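PDB 3BDU: putative lipoprotein from Pectobacterium atrosepticum SCRI1043, which is of unknown function but belongs to the DUF903 family of small bacterial lipoproteins with an SH3-like fold, probably anchored to the cell membrane by a lipid. Local coordinates for residues 5-10 with 15-20; 30-35 with 40-45. All blocks are in the same frame, centred on the assembly; numbering follows the deposited sequence.

Interaction 1 (5-10 with 15-20); sequences YVLHTN and IVAEGK
The Tyr-5 ring lies against the start of Lys-20, whose CA sits over one ring face. That CA is 3.8 Å from the ring centroid, 24° off the ring normal, a CH-pi contact displaced toward the rim of the ring. The lysine chain then crosses the ring at a slant. Its CB and CG pass close to CZ, with Lys-20 CB 3.6 Å from Tyr-5 CZ, and its CD runs on beside the hydroxyl. CG of Lys-20 stands anti to the backbone N (chi1 -168°), which carries the chain along the phenol rather than off it. The polar ends part from there. Tyr-5 OH is hydrogen-bonded to Lys-52, and Lys-20 NZ forms salt bridges with Asp-24 and Glu-26 of the second subunit.

Gly-19 turns the chain into this lysine with a positive phi, a backbone shape that calls for glycine.

In the backbone, two antiparallel hydrogen-bonded pairs, Tyr-5 with Ala-17 and Leu-7 with Ile-15, flank the non-hydrogen-bonded pair Val-6 with Val-16. Each hydrogen-bonded pair contributes two backbone bonds. Ala-17 N donates to Tyr-5 O at 2.7 Å. On the face shared by Tyr-5, Leu-7, Ile-15 and Ala-17, Leu-7 CD1 reaches Ala-17 CB at 3.7 Å. Farther along, Thr-9 CG2 meets Ile-15 CD1 at 4.0 Å, the side chains crossing at about a right angle.

This is the N-terminal beta hairpin. Strand 4-9 is the middle strand of its sheet, between 14-18 and 47-52. Leu-7, Ile-15 and Ala-17 pack on Tyr-32 of strand 30-33, while Tyr-5 and Leu-7 also touch Met-50 of strand 47-52.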
loop_
_atom_site.group_PDB
_atom_site.type_symbol
_atom_site.label_atom_id
_atom_site.label_comp_id
_atom_site.label_asym_id
_atom_site.label_seq_id
_atom_site.Cartn_x
_atom_site.Cartn_y
_atom_site.Cartn_z
ATOM N N TYR A 5 -10.932 12.613 21.703
ATOM C CA TYR A 5 -10.542 11.285 21.262
ATOM C C TYR A 5 -9.147 11.006 21.796
ATOM O O TYR A 5 -8.391 11.928 22.108
ATOM C CB TYR A 5 -10.523 11.204 19.731
ATOM C CG TYR A 5 -11.889 11.147 19.093
ATOM C CD1 TYR A 5 -12.373 9.959 18.542
ATOM C CD2 TYR A 5 -12.712 12.271 19.058
ATOM C CE1 TYR A 5 -13.646 9.891 17.969
ATOM C CE2 TYR A 5 -13.983 12.213 18.488
ATOM C CZ TYR A 5 -14.442 11.022 17.947
ATOM O OH TYR A 5 -15.692 10.968 17.386
ATOM N N VAL A 6 -8.816 9.729 21.916
ATOM C CA VAL A 6 -7.501 9.324 22.376
ATOM C C VAL A 6 -6.902 8.436 21.292
ATOM O O VAL A 6 -7.466 7.397 20.970
ATOM C CB VAL A 6 -7.563 8.500 23.677
ATOM C CG1 VAL A 6 -6.159 8.064 24.060
ATOM C CG2 VAL A 6 -8.191 9.323 24.809
ATOM N N LEU A 7 -5.778 8.853 20.721
ATOM C CA LEU A 7 -5.112 8.071 19.684
ATOM C C LEU A 7 -3.994 7.232 20.301
ATOM O O LEU A 7 -3.200 7.739 21.097
ATOM C CB LEU A 7 -4.486 8.981 18.618
ATOM C CG LEU A 7 -5.343 9.820 17.665
ATOM C CD1 LEU A 7 -6.260 10.738 18.466
ATOM C CD2 LEU A 7 -4.435 10.634 16.754
ATOM N N HIS A 8 -3.941 5.954 19.937
ATOM C CA HIS A 8 -2.895 5.057 20.416
ATOM C C HIS A 8 -1.994 4.804 19.217
ATOM O O HIS A 8 -2.448 4.317 18.183
ATOM C CB HIS A 8 -3.498 3.744 20.927
ATOM C CG HIS A 8 -4.454 3.936 22.061
ATOM N ND1 HIS A 8 -5.653 4.604 21.920
ATOM C CD2 HIS A 8 -4.368 3.596 23.370
ATOM C CE1 HIS A 8 -6.261 4.669 23.088
ATOM N NE2 HIS A 8 -5.503 4.065 23.988
ATOM N N THR A 9 -0.720 5.154 19.359
ATOM C CA THR A 9 0.248 4.994 18.282
ATOM C C THR A 9 0.933 3.637 18.322
ATOM O O THR A 9 0.904 2.936 19.336
ATOM C CB THR A 9 1.348 6.047 18.371
ATOM O OG1 THR A 9 2.172 5.755 19.504
ATOM C CG2 THR A 9 0.748 7.440 18.538
ATOM N N ASN A 10 1.567 3.271 17.216
ATOM C CA ASN A 10 2.259 1.997 17.170
ATOM C C ASN A 10 3.605 2.058 17.877
ATOM O O ASN A 10 4.391 1.115 17.814
ATOM C CB ASN A 10 2.414 1.511 15.723
ATOM C CG ASN A 10 1.161 0.813 15.214
ATOM O OD1 ASN A 10 0.562 -0.005 15.921
ATOM N ND2 ASN A 10 0.765 1.118 13.984
ATOM N N ILE A 15 -2.312 9.923 22.602
ATOM C CA ILE A 15 -2.435 11.344 22.323
ATOM C C ILE A 15 -3.893 11.772 22.434
ATOM O O ILE A 15 -4.779 11.114 21.890
ATOM C CB ILE A 15 -1.902 11.647 20.889
ATOM C CG1 ILE A 15 -0.465 11.131 20.755
ATOM C CG2 ILE A 15 -1.930 13.146 20.606
ATOM C CD1 ILE A 15 0.129 11.304 19.362
ATOM N N VAL A 16 -4.142 12.863 23.151
ATOM C CA VAL A 16 -5.502 13.372 23.298
ATOM C C VAL A 16 -5.792 14.329 22.149
ATOM O O VAL A 16 -5.000 15.227 21.857
ATOM C CB VAL A 16 -5.690 14.149 24.615
ATOM C CG1 VAL A 16 -7.100 14.717 24.678
ATOM C CG2 VAL A 16 -5.427 13.238 25.805
ATOM N N ALA A 17 -6.926 14.128 21.493
ATOM C CA ALA A 17 -7.323 14.984 20.388
ATOM C C ALA A 17 -8.652 15.646 20.726
ATOM O O ALA A 17 -9.515 15.026 21.349
ATOM C CB ALA A 17 -7.470 14.158 19.106
ATOM N N GLU A 18 -8.792 16.907 20.331
ATOM C CA GLU A 18 -10.024 17.662 20.530
ATOM C C GLU A 18 -10.747 17.568 19.191
ATOM O O GLU A 18 -10.389 18.261 18.239
ATOM C CB GLU A 18 -9.727 19.132 20.837
ATOM C CG GLU A 18 -9.130 19.398 22.207
ATOM C CD GLU A 18 -9.114 20.883 22.562
ATOM O OE1 GLU A 18 -8.385 21.658 21.898
ATOM O OE2 GLU A 18 -9.838 21.272 23.503
ATOM N N GLY A 19 -11.754 16.711 19.115
ATOM C CA GLY A 19 -12.463 16.542 17.860
ATOM C C GLY A 19 -11.924 15.290 17.190
ATOM O O GLY A 19 -10.787 14.894 17.446
ATOM N N LYS A 20 -12.727 14.673 16.327
ATOM C CA LYS A 20 -12.318 13.439 15.660
ATOM C C LYS A 20 -11.191 13.599 14.655
ATOM O O LYS A 20 -11.281 14.394 13.727
ATOM C CB LYS A 20 -13.508 12.782 14.944
ATOM C CG LYS A 20 -13.202 11.356 14.474
ATOM C CD LYS A 20 -14.411 10.629 13.888
ATOM C CE LYS A 20 -14.629 10.977 12.429
ATOM N NZ LYS A 20 -15.698 10.137 11.825
#

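Interaction 2 (30-35 with 40-45); sequences ISYTDA and QQINRD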
loop_
_atom_site.group_PDB
_atom_site.type_symbol
_atom_site.label_atom_id
_atom_site.label_comp_id
_atom_site.label_asym_id
_atom_site.label_seq_id
_atom_site.Cartn_x
_atom_site.Cartn_y
_atom_site.Cartn_z
ATOM N N ILE A 30 -3.164 11.530 9.067
ATOM C CA ILE A 30 -4.301 11.788 9.945
ATOM C C ILE A 30 -4.069 13.124 10.633
ATOM O O ILE A 30 -3.051 13.324 11.286
ATOM C CB ILE A 30 -4.449 10.678 10.995
ATOM C CG1 ILE A 30 -4.828 9.372 10.294
ATOM C CG2 ILE A 30 -5.504 11.065 12.032
ATOM C CD1 ILE A 30 -4.892 8.193 11.226
ATOM N N SER A 31 -5.026 14.031 10.474
ATOM C CA SER A 31 -4.940 15.373 11.030
ATOM C C SER A 31 -5.832 15.537 12.252
ATOM O O SER A 31 -6.931 14.982 12.306
ATOM C CB SER A 31 -5.332 16.383 9.935
ATOM O OG SER A 31 -5.624 17.661 10.465
ATOM N N TYR A 32 -5.348 16.281 13.243
ATOM C CA TYR A 32 -6.120 16.521 14.464
ATOM C C TYR A 32 -5.602 17.737 15.218
ATOM O O TYR A 32 -4.589 18.323 14.848
ATOM C CB TYR A 32 -6.056 15.303 15.407
ATOM C CG TYR A 32 -4.680 14.999 15.970
ATOM C CD1 TYR A 32 -3.713 14.359 15.198
ATOM C CD2 TYR A 32 -4.340 15.369 17.273
ATOM C CE1 TYR A 32 -2.441 14.091 15.701
ATOM C CE2 TYR A 32 -3.062 15.110 17.788
ATOM C CZ TYR A 32 -2.118 14.471 16.994
ATOM O OH TYR A 32 -0.852 14.227 17.478
ATOM N N THR A 33 -6.308 18.102 16.284
ATOM C CA THR A 33 -5.919 19.221 17.136
ATOM C C THR A 33 -5.684 18.617 18.517
ATOM O O THR A 33 -6.531 17.883 19.022
ATOM C CB THR A 33 -7.048 20.268 17.237
ATOM O OG1 THR A 33 -7.431 20.685 15.922
ATOM C CG2 THR A 33 -6.576 21.488 18.027
ATOM N N ASP A 34 -4.531 18.900 19.116
ATOM C CA ASP A 34 -4.236 18.348 20.428
ATOM C C ASP A 34 -4.865 19.165 21.547
ATOM O O ASP A 34 -5.502 20.192 21.298
ATOM C CB ASP A 34 -2.722 18.226 20.658
ATOM C CG ASP A 34 -1.994 19.553 20.542
ATOM O OD1 ASP A 34 -2.552 20.593 20.957
ATOM O OD2 ASP A 34 -0.848 19.548 20.047
ATOM N N ALA A 35 -4.679 18.697 22.778
ATOM C CA ALA A 35 -5.239 19.352 23.957
ATOM C C ALA A 35 -4.767 20.786 24.149
ATOM O O ALA A 35 -5.325 21.521 24.961
ATOM C CB ALA A 35 -4.916 18.528 25.208
ATOM N N GLN A 40 -1.930 19.104 14.503
ATOM C CA GLN A 40 -0.927 18.063 14.304
ATOM C C GLN A 40 -1.369 17.089 13.216
ATOM O O GLN A 40 -2.556 16.989 12.907
ATOM C CB GLN A 40 -0.746 17.270 15.603
ATOM C CG GLN A 40 -0.556 18.122 16.844
ATOM C CD GLN A 40 0.897 18.391 17.148
ATOM O OE1 GLN A 40 1.223 19.182 18.031
ATOM N NE2 GLN A 40 1.783 17.722 16.426
ATOM N N GLN A 41 -0.399 16.375 12.652
ATOM C CA GLN A 41 -0.657 15.360 11.640
ATOM C C GLN A 41 0.218 14.176 12.010
ATOM O O GLN A 41 1.339 14.352 12.487
ATOM C CB GLN A 41 -0.284 15.853 10.242
ATOM C CG GLN A 41 -0.991 17.134 9.811
ATOM C CD GLN A 41 -1.749 16.964 8.505
ATOM O OE1 GLN A 41 -1.674 15.914 7.867
ATOM N NE2 GLN A 41 -2.481 18.002 8.098
ATOM N N ILE A 42 -0.293 12.970 11.803
ATOM C CA ILE A 42 0.463 11.772 12.126
ATOM C C ILE A 42 0.259 10.727 11.034
ATOM O O ILE A 42 -0.860 10.536 10.555
ATOM C CB ILE A 42 0.026 11.204 13.501
ATOM C CG1 ILE A 42 0.819 9.940 13.821
ATOM C CG2 ILE A 42 -1.480 10.903 13.495
ATOM C CD1 ILE A 42 0.555 9.408 15.216
ATOM N N ASN A 43 1.340 10.073 10.624
ATOM C CA ASN A 43 1.265 9.038 9.591
ATOM C C ASN A 43 0.219 7.978 9.988
ATOM O O ASN A 43 0.248 7.456 11.104
ATOM C CB ASN A 43 2.641 8.382 9.412
ATOM C CG ASN A 43 2.719 7.502 8.172
ATOM O OD1 ASN A 43 1.910 6.589 7.993
ATOM N ND2 ASN A 43 3.696 7.770 7.311
ATOM N N ARG A 44 -0.694 7.659 9.073
ATOM C CA ARG A 44 -1.744 6.671 9.335
ATOM C C ARG A 44 -1.162 5.336 9.791
ATOM O O ARG A 44 -1.802 4.599 10.538
ATOM C CB ARG A 44 -2.583 6.421 8.070
ATOM C CG ARG A 44 -3.304 7.638 7.513
ATOM C CD ARG A 44 -3.914 7.324 6.143
ATOM N NE ARG A 44 -4.806 6.169 6.200
ATOM C CZ ARG A 44 -5.457 5.674 5.155
ATOM N NH1 ARG A 44 -5.314 6.234 3.960
ATOM N NH2 ARG A 44 -6.257 4.622 5.306
ATOM N N ASP A 45 0.040 5.017 9.324
ATOM C CA ASP A 45 0.673 3.755 9.702
ATOM C C ASP A 45 1.109 3.728 11.164
ATOM O O ASP A 45 1.373 2.661 11.716
ATOM C CB ASP A 45 1.873 3.463 8.799
ATOM C CG ASP A 45 1.469 3.269 7.349
ATOM O OD1 ASP A 45 0.378 2.708 7.117
ATOM O OD2 ASP A 45 2.241 3.664 6.445
HETATM O O HOH W 1 -4.063 19.166 11.884
HETATM O O HOH W 2 1.425 14.153 15.705
#
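One face of the Tyr-32 ring is covered by CB of Gln-40. This CB stands 3.8 Å from the ring centroid, 26° off the normal, in a CH-pi contact shifted toward the hydroxyl end. The nearest ring atom is Tyr-32 CZ, 3.4 Å from Gln-40 CB. Ile-42 CG2 approaches Tyr-32 CE1 obliquely at 4.0 Å. Tyr-32 holds its CG between the backbone N and the carbonyl carbon (chi1 65°), and this brings the ring alongside strand 39-42, against Gln-40 CB. Its hydroxyl is hydrogen-bonded to a water, 2.9 Å from Tyr-32 OH, that in turn donates to Gln-41 O. This water ties the phenol to that strand.

Ser-31 and Gln-41 face the other side of the sheet. A second water bridges Ser-31 OG, 2.6 Å away, and Gln-40 O. The Gln-41 amide lies beside Ser-31 CB and is fixed by hydrogen bonds to Thr-27 and Asp-24.

The backbones pair in antiparallel fashion. Two bonds join Ile-30 with Ile-42 and two join Tyr-32 with Gln-40. Gln-40 N donates to Tyr-32 O at 2.8 Å. Ile-30 CB packs on Ile-42 CG2. Ile-30 CG1 meets Arg-44 CG at 3.6 Å, the two side chains crossing at about a right angle. Asn-43 OD1 accepts from Asp-45 N in an Asx turn, which opens the short 3-10 segment.

The second hairpin is built here. Strand 30-33 lies between 22-23 and 39-42. Its Tyr-32 packs on Pro-21. Ile-30 and Ile-42 touch Val-47 of strand 47-52, and Ile-42 also touches Thr-9 of strand 4-9. Strand 39-42 pairs antiparallel with a strand of the third subunit, so the sheet continues across the interface.

Interactions 1 and 2 follow in series along the chain, hairpin 4-9/14-18 first and hairpin 30-33/39-42 second. Their centres lie about 8 Å apart, and each is about 4 Å from the centre of the chain. They lie in two antiparallel sheets of one small beta fold, consistent with the SH3-like clan of DUF903. The two are joined by two probable hydrogen bonds: Glu-18 N to Thr-33 O at 2.8 Å, and Asn-10 ND2 to Asp-45 O, also at 2.8 Å. Between these polar links, the apolar faces share a common core. Both hairpins also take part in contacts between subunits of the crystal assembly.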